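Local coordinates for protein putative L-alanine-DL-glutamate epimerase (Burkholderia xenovorans, PDB 3GO2) that probably acts as a magnesium-dependent racemase or epimerase of the mandelate racemase/muconate lactonizing enzyme family, at residues G16-H21 against H318-H323; E64-F69 against V298-K303; K114-V119 against P337-M342. All coordinates share one frame; numbering follows the deposited sequence.

Interaction 1 of 3, residues G16-H21 against H318-H323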
loop_
_atom_site.group_PDB
_atom_site.type_symbol
_atom_site.label_atom_id
_atom_site.label_comp_id
_atom_site.label_asym_id
_atom_site.label_seq_id
_atom_site.Cartn_x
_atom_site.Cartn_y
_atom_site.Cartn_z
ATOM N N GLY A 16 -4.241 -48.250 -14.047
ATOM C CA GLY A 16 -3.215 -48.899 -13.229
ATOM C C GLY A 16 -3.364 -48.554 -11.769
ATOM O O GLY A 16 -3.952 -49.324 -11.002
ATOM N N TRP A 17 -2.848 -47.381 -11.388
ATOM C CA TRP A 17 -2.885 -46.891 -10.004
ATOM C C TRP A 17 -3.917 -45.786 -9.826
ATOM O O TRP A 17 -4.037 -45.179 -8.761
ATOM C CB TRP A 17 -1.496 -46.379 -9.613
ATOM C CG TRP A 17 -0.996 -45.298 -10.518
ATOM C CD1 TRP A 17 -0.422 -45.458 -11.740
ATOM C CD2 TRP A 17 -1.021 -43.891 -10.268
ATOM N NE1 TRP A 17 -0.093 -44.242 -12.272
ATOM C CE2 TRP A 17 -0.458 -43.261 -11.394
ATOM C CE3 TRP A 17 -1.478 -43.104 -9.213
ATOM C CZ2 TRP A 17 -0.305 -41.881 -11.476
ATOM C CZ3 TRP A 17 -1.336 -41.734 -9.295
ATOM C CH2 TRP A 17 -0.769 -41.132 -10.422
ATOM N N ARG A 18 -4.666 -45.533 -10.901
ATOM C CA ARG A 18 -5.705 -44.557 -10.951
ATOM C C ARG A 18 -6.599 -44.927 -12.140
ATOM O O ARG A 18 -6.306 -45.857 -12.880
ATOM C CB ARG A 18 -5.119 -43.151 -11.141
ATOM C CG ARG A 18 -4.270 -43.047 -12.390
ATOM C CD ARG A 18 -3.708 -41.641 -12.589
ATOM N NE ARG A 18 -2.812 -41.620 -13.751
ATOM C CZ ARG A 18 -2.223 -40.527 -14.228
ATOM N NH1 ARG A 18 -2.412 -39.341 -13.636
ATOM N NH2 ARG A 18 -1.426 -40.622 -15.292
ATOM N N ASN A 19 -7.671 -44.173 -12.331
ATOM C CA ASN A 19 -8.515 -44.350 -13.493
ATOM C C ASN A 19 -8.417 -43.154 -14.406
ATOM O O ASN A 19 -8.041 -42.055 -13.974
ATOM C CB ASN A 19 -9.960 -44.502 -13.059
ATOM C CG ASN A 19 -10.173 -45.747 -12.225
ATOM O OD1 ASN A 19 -9.618 -46.802 -12.539
ATOM N ND2 ASN A 19 -10.976 -45.633 -11.174
ATOM N N TYR A 20 -8.798 -43.361 -15.656
ATOM C CA TYR A 20 -9.055 -42.247 -16.558
ATOM C C TYR A 20 -10.546 -42.041 -16.642
ATOM O O TYR A 20 -11.298 -42.992 -16.548
ATOM C CB TYR A 20 -8.583 -42.545 -17.959
ATOM C CG TYR A 20 -7.100 -42.641 -18.182
ATOM C CD1 TYR A 20 -6.167 -42.000 -17.358
ATOM C CD2 TYR A 20 -6.621 -43.308 -19.301
ATOM C CE1 TYR A 20 -4.825 -42.084 -17.613
ATOM C CE2 TYR A 20 -5.280 -43.378 -19.555
ATOM C CZ TYR A 20 -4.389 -42.763 -18.715
ATOM O OH TYR A 20 -3.045 -42.839 -19.012
ATOM N N HIS A 21 -10.969 -40.800 -16.853
ATOM C CA HIS A 21 -12.362 -40.484 -17.071
ATOM C C HIS A 21 -12.548 -39.652 -18.334
ATOM O O HIS A 21 -11.678 -38.873 -18.697
ATOM C CB HIS A 21 -12.929 -39.677 -15.896
ATOM C CG HIS A 21 -12.812 -40.362 -14.573
ATOM N ND1 HIS A 21 -13.899 -40.936 -13.946
ATOM C CD2 HIS A 21 -11.762 -40.518 -13.731
ATOM C CE1 HIS A 21 -13.519 -41.435 -12.781
ATOM N NE2 HIS A 21 -12.229 -41.201 -12.628
ATOM N N HIS A 318 -0.581 -28.031 -17.313
ATOM C CA HIS A 318 -0.496 -29.164 -16.414
ATOM C C HIS A 318 -1.004 -30.379 -17.197
ATOM O O HIS A 318 -2.160 -30.430 -17.638
ATOM C CB HIS A 318 -1.361 -28.896 -15.201
ATOM C CG HIS A 318 -1.189 -29.878 -14.101
ATOM N ND1 HIS A 318 -2.157 -30.076 -13.145
ATOM C CD2 HIS A 318 -0.141 -30.669 -13.753
ATOM C CE1 HIS A 318 -1.715 -30.940 -12.253
ATOM N NE2 HIS A 318 -0.504 -31.331 -12.605
ATOM N N ASN A 319 -0.137 -31.362 -17.388
ATOM C CA ASN A 319 -0.465 -32.461 -18.279
ATOM C C ASN A 319 0.202 -33.732 -17.817
ATOM O O ASN A 319 1.382 -33.927 -18.080
ATOM C CB ASN A 319 -0.000 -32.113 -19.692
ATOM C CG ASN A 319 -0.393 -33.157 -20.702
ATOM O OD1 ASN A 319 -1.554 -33.525 -20.785
ATOM N ND2 ASN A 319 0.578 -33.655 -21.457
ATOM N N PHE A 320 -0.553 -34.583 -17.130
ATOM C CA PHE A 320 0.004 -35.807 -16.551
ATOM C C PHE A 320 -1.020 -36.953 -16.520
ATOM O O PHE A 320 -1.018 -37.811 -15.634
ATOM C CB PHE A 320 0.637 -35.516 -15.179
ATOM C CG PHE A 320 -0.338 -35.342 -14.057
ATOM C CD1 PHE A 320 -0.398 -36.285 -13.019
ATOM C CD2 PHE A 320 -1.201 -34.259 -14.018
ATOM C CE1 PHE A 320 -1.303 -36.114 -11.970
ATOM C CE2 PHE A 320 -2.105 -34.111 -12.976
ATOM C CZ PHE A 320 -2.161 -35.031 -11.975
ATOM N N TYR A 321 -1.872 -36.970 -17.536
ATOM C CA TYR A 321 -2.975 -37.901 -17.612
ATOM C C TYR A 321 -2.792 -38.742 -18.886
ATOM O O TYR A 321 -1.661 -39.082 -19.262
ATOM C CB TYR A 321 -4.276 -37.099 -17.663
ATOM C CG TYR A 321 -4.393 -35.926 -16.684
ATOM C CD1 TYR A 321 -4.823 -36.141 -15.377
ATOM C CD2 TYR A 321 -4.126 -34.597 -17.097
ATOM C CE1 TYR A 321 -4.985 -35.054 -14.454
ATOM C CE2 TYR A 321 -4.257 -33.490 -16.193
ATOM C CZ TYR A 321 -4.700 -33.740 -14.873
ATOM O OH TYR A 321 -4.875 -32.700 -13.960
ATOM N N GLY A 322 -3.887 -39.058 -19.574
ATOM C CA GLY A 322 -3.822 -39.891 -20.770
ATOM C C GLY A 322 -3.548 -39.117 -22.046
ATOM O O GLY A 322 -3.368 -37.890 -22.040
ATOM N N HIS A 323 -3.534 -39.836 -23.168
ATOM C CA HIS A 323 -3.218 -39.194 -24.455
ATOM C C HIS A 323 -4.188 -38.100 -24.825
ATOM O O HIS A 323 -3.798 -37.137 -25.458
ATOM C CB HIS A 323 -3.194 -40.197 -25.619
ATOM C CG HIS A 323 -1.995 -41.087 -25.641
ATOM N ND1 HIS A 323 -0.817 -40.790 -24.988
ATOM C CD2 HIS A 323 -1.794 -42.278 -26.262
ATOM C CE1 HIS A 323 0.061 -41.748 -25.219
ATOM N NE2 HIS A 323 -0.508 -42.664 -25.987
HETATM O O HOH W 1 0.487 -39.794 -17.650
#

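Interaction 2 of 3, residues E64-F69 against V298-K303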
loop_
_atom_site.group_PDB
_atom_site.type_symbol
_atom_site.label_atom_id
_atom_site.label_comp_id
_atom_site.label_asym_id
_atom_site.label_seq_id
_atom_site.Cartn_x
_atom_site.Cartn_y
_atom_site.Cartn_z
ATOM N N GLU A 64 -22.609 -23.067 -28.806
ATOM C CA GLU A 64 -22.688 -21.985 -27.827
ATOM C C GLU A 64 -21.998 -22.379 -26.513
ATOM O O GLU A 64 -22.620 -22.497 -25.448
ATOM C CB GLU A 64 -24.159 -21.585 -27.617
ATOM C CG GLU A 64 -24.747 -20.934 -28.870
ATOM C CD GLU A 64 -26.216 -20.585 -28.824
ATOM O OE1 GLU A 64 -26.840 -20.681 -27.765
ATOM O OE2 GLU A 64 -26.733 -20.223 -29.905
ATOM N N HIS A 65 -20.694 -22.580 -26.580
ATOM C CA HIS A 65 -19.991 -23.066 -25.396
ATOM C C HIS A 65 -19.867 -22.010 -24.312
ATOM O O HIS A 65 -19.998 -22.337 -23.121
ATOM C CB HIS A 65 -18.653 -23.758 -25.726
ATOM C CG HIS A 65 -17.656 -22.916 -26.481
ATOM N ND1 HIS A 65 -16.769 -22.074 -25.852
ATOM C CD2 HIS A 65 -17.397 -22.815 -27.809
ATOM C CE1 HIS A 65 -15.993 -21.504 -26.759
ATOM N NE2 HIS A 65 -16.342 -21.939 -27.959
ATOM N N GLU A 66 -19.662 -20.750 -24.674
ATOM C CA GLU A 66 -19.570 -19.731 -23.630
ATOM C C GLU A 66 -20.937 -19.463 -22.987
ATOM O O GLU A 66 -21.013 -19.106 -21.806
ATOM C CB GLU A 66 -18.925 -18.473 -24.180
ATOM C CG GLU A 66 -18.626 -17.486 -23.151
ATOM C CD GLU A 66 -17.392 -17.765 -22.298
ATOM O OE1 GLU A 66 -16.823 -18.891 -22.161
ATOM O OE2 GLU A 66 -17.019 -16.770 -21.668
ATOM N N ARG A 67 -22.017 -19.677 -23.735
ATOM C CA ARG A 67 -23.355 -19.648 -23.121
ATOM C C ARG A 67 -23.471 -20.729 -22.042
ATOM O O ARG A 67 -23.952 -20.471 -20.918
ATOM C CB ARG A 67 -24.452 -19.859 -24.171
ATOM C CG ARG A 67 -25.877 -19.724 -23.633
ATOM C CD ARG A 67 -26.835 -20.649 -24.402
ATOM N NE ARG A 67 -26.501 -22.058 -24.193
ATOM C CZ ARG A 67 -26.720 -22.747 -23.077
ATOM N NH1 ARG A 67 -27.343 -22.198 -22.028
ATOM N NH2 ARG A 67 -26.335 -24.009 -22.999
ATOM N N PHE A 68 -23.082 -21.954 -22.380
ATOM C CA PHE A 68 -23.102 -23.053 -21.389
ATOM C C PHE A 68 -22.253 -22.671 -20.160
ATOM O O PHE A 68 -22.663 -22.870 -19.018
ATOM C CB PHE A 68 -22.618 -24.389 -21.963
ATOM C CG PHE A 68 -22.196 -25.375 -20.889
ATOM C CD1 PHE A 68 -23.137 -26.043 -20.148
ATOM C CD2 PHE A 68 -20.865 -25.516 -20.556
ATOM C CE1 PHE A 68 -22.769 -26.907 -19.120
ATOM C CE2 PHE A 68 -20.471 -26.383 -19.517
ATOM C CZ PHE A 68 -21.439 -27.070 -18.802
ATOM N N PHE A 69 -21.058 -22.159 -20.404
ATOM C CA PHE A 69 -20.188 -21.808 -19.297
ATOM C C PHE A 69 -20.857 -20.768 -18.399
ATOM O O PHE A 69 -20.864 -20.891 -17.165
ATOM C CB PHE A 69 -18.827 -21.297 -19.784
ATOM C CG PHE A 69 -17.926 -20.931 -18.648
ATOM C CD1 PHE A 69 -17.189 -21.904 -17.987
ATOM C CD2 PHE A 69 -17.858 -19.634 -18.210
ATOM C CE1 PHE A 69 -16.398 -21.553 -16.901
ATOM C CE2 PHE A 69 -17.103 -19.297 -17.107
ATOM C CZ PHE A 69 -16.360 -20.257 -16.468
ATOM N N VAL A 298 -10.279 -25.374 -21.835
ATOM C CA VAL A 298 -9.331 -24.647 -22.640
ATOM C C VAL A 298 -9.767 -23.218 -22.974
ATOM O O VAL A 298 -8.907 -22.336 -23.081
ATOM C CB VAL A 298 -8.989 -25.480 -23.944
ATOM C CG1 VAL A 298 -8.281 -24.628 -24.989
ATOM C CG2 VAL A 298 -8.163 -26.710 -23.555
ATOM N N TRP A 299 -11.068 -22.964 -23.138
ATOM C CA TRP A 299 -11.508 -21.611 -23.490
ATOM C C TRP A 299 -11.242 -20.691 -22.321
ATOM O O TRP A 299 -10.719 -19.593 -22.486
ATOM C CB TRP A 299 -12.984 -21.596 -23.878
ATOM C CG TRP A 299 -13.403 -20.343 -24.558
ATOM C CD1 TRP A 299 -14.140 -19.330 -24.033
ATOM C CD2 TRP A 299 -13.095 -19.965 -25.903
ATOM N NE1 TRP A 299 -14.335 -18.350 -24.990
ATOM C CE2 TRP A 299 -13.696 -18.725 -26.139
ATOM C CE3 TRP A 299 -12.404 -20.587 -26.943
ATOM C CZ2 TRP A 299 -13.600 -18.075 -27.382
ATOM C CZ3 TRP A 299 -12.326 -19.947 -28.151
ATOM C CH2 TRP A 299 -12.915 -18.717 -28.357
ATOM N N GLN A 300 -11.570 -21.151 -21.118
ATOM C CA GLN A 300 -11.273 -20.376 -19.928
ATOM C C GLN A 300 -9.756 -20.207 -19.755
ATOM O O GLN A 300 -9.304 -19.145 -19.326
ATOM C CB GLN A 300 -11.883 -21.041 -18.683
ATOM C CG GLN A 300 -13.391 -21.293 -18.736
ATOM C CD GLN A 300 -14.186 -20.123 -19.276
ATOM O OE1 GLN A 300 -14.025 -18.995 -18.807
ATOM N NE2 GLN A 300 -14.995 -20.369 -20.307
ATOM N N SER A 301 -8.986 -21.228 -20.127
ATOM C CA SER A 301 -7.537 -21.183 -20.002
ATOM C C SER A 301 -6.924 -20.153 -20.935
ATOM O O SER A 301 -5.887 -19.582 -20.600
ATOM C CB SER A 301 -6.924 -22.565 -20.252
ATOM O OG SER A 301 -7.451 -23.465 -19.310
ATOM N N MET A 302 -7.538 -19.914 -22.102
ATOM C CA MET A 302 -7.056 -18.846 -22.987
ATOM C C MET A 302 -7.173 -17.464 -22.302
ATOM O O MET A 302 -6.281 -16.601 -22.424
ATOM C CB MET A 302 -7.805 -18.857 -24.343
ATOM C CG MET A 302 -7.599 -20.111 -25.180
ATOM S SD MET A 302 -5.898 -20.659 -25.533
ATOM C CE MET A 302 -5.426 -19.257 -26.595
ATOM N N LYS A 303 -8.258 -17.265 -21.545
ATOM C CA LYS A 303 -8.456 -16.050 -20.783
ATOM C C LYS A 303 -7.323 -15.848 -19.745
ATOM O O LYS A 303 -6.726 -14.757 -19.636
ATOM C CB LYS A 303 -9.823 -16.077 -20.078
ATOM C CG LYS A 303 -11.042 -16.165 -21.000
ATOM C CD LYS A 303 -12.330 -16.269 -20.187
ATOM C CE LYS A 303 -13.527 -16.467 -21.089
ATOM N NZ LYS A 303 -14.794 -16.667 -20.261
#

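Interaction 3 of 3, residues K114-V119 against P337-M342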
loop_
_atom_site.group_PDB
_atom_site.type_symbol
_atom_site.label_atom_id
_atom_site.label_comp_id
_atom_site.label_asym_id
_atom_site.label_seq_id
_atom_site.Cartn_x
_atom_site.Cartn_y
_atom_site.Cartn_z
ATOM N N LYS A 114 -3.055 -21.554 -34.829
ATOM C CA LYS A 114 -1.768 -21.912 -34.232
ATOM C C LYS A 114 -0.742 -20.799 -34.503
ATOM O O LYS A 114 -0.876 -20.004 -35.458
ATOM C CB LYS A 114 -1.268 -23.264 -34.742
ATOM C CG LYS A 114 -0.948 -23.342 -36.221
ATOM C CD LYS A 114 -0.332 -24.724 -36.547
ATOM C CE LYS A 114 -0.271 -24.952 -38.047
ATOM N NZ LYS A 114 0.630 -23.955 -38.675
ATOM N N LEU A 115 0.261 -20.692 -33.649
ATOM C CA LEU A 115 1.374 -19.812 -33.953
ATOM C C LEU A 115 2.707 -20.552 -33.814
ATOM O O LEU A 115 3.756 -19.959 -33.961
ATOM C CB LEU A 115 1.293 -18.474 -33.176
ATOM C CG LEU A 115 1.068 -18.520 -31.675
ATOM C CD1 LEU A 115 2.238 -19.228 -30.970
ATOM C CD2 LEU A 115 0.920 -17.100 -31.122
ATOM N N ARG A 116 2.642 -21.857 -33.559
ATOM C CA ARG A 116 3.798 -22.765 -33.700
ATOM C C ARG A 116 3.280 -24.163 -34.048
ATOM O O ARG A 116 2.113 -24.477 -33.741
ATOM C CB ARG A 116 4.651 -22.780 -32.418
ATOM C CG ARG A 116 3.868 -23.214 -31.168
ATOM C CD ARG A 116 4.711 -23.172 -29.877
ATOM N NE ARG A 116 5.056 -21.809 -29.487
ATOM C CZ ARG A 116 4.278 -21.011 -28.767
ATOM N NH1 ARG A 116 3.060 -21.411 -28.391
ATOM N NH2 ARG A 116 4.706 -19.789 -28.446
ATOM N N ASP A 117 4.169 -24.973 -34.657
ATOM C CA ASP A 117 3.880 -26.317 -35.176
ATOM C C ASP A 117 4.310 -27.419 -34.242
ATOM O O ASP A 117 3.895 -28.560 -34.390
ATOM C CB ASP A 117 4.669 -26.561 -36.508
ATOM C CG ASP A 117 4.174 -25.714 -37.642
ATOM O OD1 ASP A 117 3.116 -25.048 -37.512
ATOM O OD2 ASP A 117 4.835 -25.733 -38.694
ATOM N N ARG A 118 5.218 -27.087 -33.340
ATOM C CA ARG A 118 5.820 -28.043 -32.426
ATOM C C ARG A 118 5.978 -27.360 -31.082
ATOM O O ARG A 118 6.161 -26.135 -31.029
ATOM C CB ARG A 118 7.182 -28.481 -32.953
ATOM C CG ARG A 118 7.085 -29.128 -34.332
ATOM C CD ARG A 118 8.299 -29.926 -34.654
ATOM N NE ARG A 118 8.122 -30.590 -35.942
ATOM C CZ ARG A 118 8.951 -31.506 -36.427
ATOM N NH1 ARG A 118 10.007 -31.881 -35.720
ATOM N NH2 ARG A 118 8.704 -32.069 -37.613
ATOM N N VAL A 119 5.947 -28.141 -30.011
ATOM C CA VAL A 119 5.953 -27.600 -28.652
ATOM C C VAL A 119 7.055 -28.257 -27.833
ATOM O O VAL A 119 7.055 -29.471 -27.671
ATOM C CB VAL A 119 4.571 -27.886 -27.967
ATOM C CG1 VAL A 119 4.581 -27.412 -26.530
ATOM C CG2 VAL A 119 3.421 -27.226 -28.751
ATOM N N PRO A 337 0.800 -17.382 -27.197
ATOM C CA PRO A 337 2.144 -16.862 -27.468
ATOM C C PRO A 337 3.082 -17.028 -26.287
ATOM O O PRO A 337 4.239 -17.432 -26.468
ATOM C CB PRO A 337 1.918 -15.361 -27.722
ATOM C CG PRO A 337 0.622 -15.059 -27.071
ATOM C CD PRO A 337 -0.206 -16.310 -27.236
ATOM N N ASN A 338 2.589 -16.731 -25.095
ATOM C CA ASN A 338 3.412 -16.687 -23.888
ATOM C C ASN A 338 3.541 -18.077 -23.239
ATOM O O ASN A 338 3.138 -18.287 -22.106
ATOM C CB ASN A 338 2.885 -15.619 -22.900
ATOM C CG ASN A 338 1.392 -15.789 -22.552
ATOM O OD1 ASN A 338 0.564 -15.993 -23.443
ATOM N ND2 ASN A 338 1.055 -15.662 -21.269
ATOM N N LEU A 339 4.097 -19.030 -24.000
ATOM C CA LEU A 339 4.206 -20.425 -23.586
ATOM C C LEU A 339 5.608 -20.729 -23.068
ATOM O O LEU A 339 6.596 -20.640 -23.820
ATOM C CB LEU A 339 3.876 -21.368 -24.749
ATOM C CG LEU A 339 4.017 -22.867 -24.484
ATOM C CD1 LEU A 339 2.886 -23.404 -23.595
ATOM C CD2 LEU A 339 4.066 -23.639 -25.820
ATOM N N ARG A 340 5.707 -21.114 -21.800
ATOM C CA ARG A 340 7.008 -21.436 -21.216
ATOM C C ARG A 340 7.593 -22.741 -21.750
ATOM O O ARG A 340 8.775 -22.798 -22.167
ATOM C CB ARG A 340 6.927 -21.553 -19.669
ATOM C CG ARG A 340 8.302 -21.831 -19.031
ATOM C CD ARG A 340 9.216 -20.656 -19.257
ATOM N NE ARG A 340 10.596 -20.855 -18.849
ATOM C CZ ARG A 340 11.567 -21.327 -19.633
ATOM N NH1 ARG A 340 11.313 -21.752 -20.867
ATOM N NH2 ARG A 340 12.798 -21.409 -19.165
ATOM N N ILE A 341 6.764 -23.779 -21.685
ATOM C CA ILE A 341 7.119 -25.183 -21.959
ATOM C C ILE A 341 5.843 -25.996 -21.726
ATOM O O ILE A 341 4.901 -25.472 -21.132
ATOM C CB ILE A 341 8.240 -25.672 -21.023
ATOM C CG1 ILE A 341 8.838 -26.987 -21.502
ATOM C CG2 ILE A 341 7.754 -25.832 -19.580
ATOM C CD1 ILE A 341 10.219 -27.259 -20.874
ATOM N N MET A 342 5.795 -27.253 -22.187
ATOM C CA MET A 342 4.643 -28.140 -21.933
ATOM C C MET A 342 5.067 -29.417 -21.200
ATOM O O MET A 342 6.006 -30.103 -21.584
ATOM C CB MET A 342 3.870 -28.509 -23.219
ATOM C CG MET A 342 2.704 -29.524 -23.009
ATOM S SD MET A 342 1.621 -29.577 -24.476
ATOM C CE MET A 342 1.006 -31.288 -24.239
#

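Interaction 1 of 3, residues G16-H21 against H318-H323
R18 reaches across to F320 with both terminal nitrogens of its guanidinium, and the two converge on one backbone oxygen. NH1 of R18 lies 2.9 Å from F320 O, and NH2 of R18 is equally close to that same F320 O. Each bond is bent, with N-H...O angles of 142° and 143°, as expected when a single acceptor sits between two donors of one guanidinium. The oxygen lies in the guanidinium plane, while the two nitrogens arrive from opposite faces of the carbonyl plane. The chain of R18 runs extended from CG to NE, which carries the charged end the full distance to the 318-323 loop. W17 lies against the R18 guanidinium, its CZ2 3.4 Å above one face, toward the rim. A water extends the polar link: it donates to Y321 O at 2.8 Å and accepts a weak bond from R18 NH2.

This is a domain interface of the enolase superfamily. The 16-21 segment leads into strand 19-27 of the N-terminal capping domain, and 318-323 is the loop that follows barrel strand 314-317. The active-site region is probably near, since the side chain of F320 approaches that of H125, which binds 2-oxoglutarate and fumarate, to about 3 Å and a bound magnesium ion to about 7 Å.

Within the contact the remainder is van der Waals packing. NH1 of R18 lies 3.7 Å from CD1 of F320, the guanidinium and ring planes being 41° apart. Y20 lays its phenol end against the backbone of G322, with OH 3.5 Å from G322 CA.

Hydrogen bonds to outside residues hold both partners: Y20 OH pairs with E352, and the N of G322, the N-cap residue of helix 323-335, with E36 of strand 32-37.

Interaction 2 of 3, residues E64-F69 against V298-K303
F69 and Q300 illustrate how an amide can pack as a flat surface. The Q300 amide lies over one face of the F69 ring, its plane only 3° from the ring's, and Q300 CD sits 3.4 Å above that plane over the centre. The side chain of Q300 bends at chi2, which lays the amide on the ring; Q300 CG makes a CH-pi contact with the same ring. Polar bonds fix the amide's rotation: Q300 NE2 donates to E66 OE1 at 3.0 Å, nearly in the amide plane, while K303 NZ donates to Q300 OE1 at 2.9 Å. K303 also forms a salt bridge to E66, NZ to OE2 at 2.6 Å, so both carboxylate oxygens are held through their syn lone pairs. Equally close is the aromatic pair, in which H65 meets W299 edge to face, CE1 of H65 being 3.4 Å from CD2 of W299 with the planes at 77°.

H65, E66 and Q300 form the buried part of this packing, whereas W299, F69 and K303 lie at its partly exposed margin.

The short segments 65-69 and 298-303 of helices 65-76 and 298-310 cross almost perpendicularly (signed angle -86°), their axes 11.5 Å apart, joining the capping domain to a barrel helix. Helix 82-103 packs against H65 and F69 and supplies E92 as a second acceptor for Q300 NE2; helix 323-335 borders V298, S301 and M302, and A335 of the second subunit packs on E66.

Interaction 3 of 3, residues K114-V119 against P337-M342
L115 and P337 lie 7.2 Å apart, and V119 and M342 6.9 Å apart, CA to CA, so the two segments face each other at both ends while side chains fill the middle. R116 supplies the polar link. Its NH2 donates to P337 O at 3.1 Å with an N-H...O angle of 141°; P337 O lies near the guanidinium plane, but the nitrogen stands 36° out of the carbonyl plane. The R116 chain bends at chi3 (68°), turning the charged end toward the loop at the end of helix 323-335. That end is held on further carbonyls, for R116 NH1 is hydrogen-bonded to V336 O and more weakly to A333 O, so one arginine gathers several backbone oxygens at the helix C-terminus.

The flat faces of the same guanidinium pack against carbon. L339 CD2 lies over one face, 3.5 Å from R116 NH1, and L115 CD1 covers the opposite face, 3.3 Å from the plane and offset toward the rim, so the group is held between two leucines. An inverse gamma turn centred on N338 precedes L339, with a weak bond from L339 N to P337 O.

Purely apolar contacts complete the seam. V119 CG1 touches both M342 CB at 3.6 Å and L339 CD2 at 3.9 Å. L115 CD2 rests against the P337 ring, 3.9 Å from P337 CB.

These contacts lie where strand 118-123 starts alongside strand 342-344, its parallel neighbour in a mixed sheet. Strand 366-368 flanks strand 118-123 on its other side, A333 of helix 323-335 packs on V119 and L339, and P317 of barrel strand 314-317 touches L339 and M342.

The three contacts pair early segments with late ones. Their first halves come in the order 16-21, 64-69, 114-119, and their second halves in the order 298-303, 318-323, 337-342. Interaction 2 therefore falls within the span between the halves of interaction 1, while interaction 3 alternates with both. Centres lie 20 to 23 Å apart. Interactions 1 and 3 touch directly, N319 ND2 to M342 CE at 3.7 Å, whereas interaction 2 comes no nearer than about 6 Å to either. Helix 323-335 borders all three. Interactions 1 and 2 fasten the capping domain to the barrel, the former beside the magnesium site; interactions 2 and 3 both meet the second subunit.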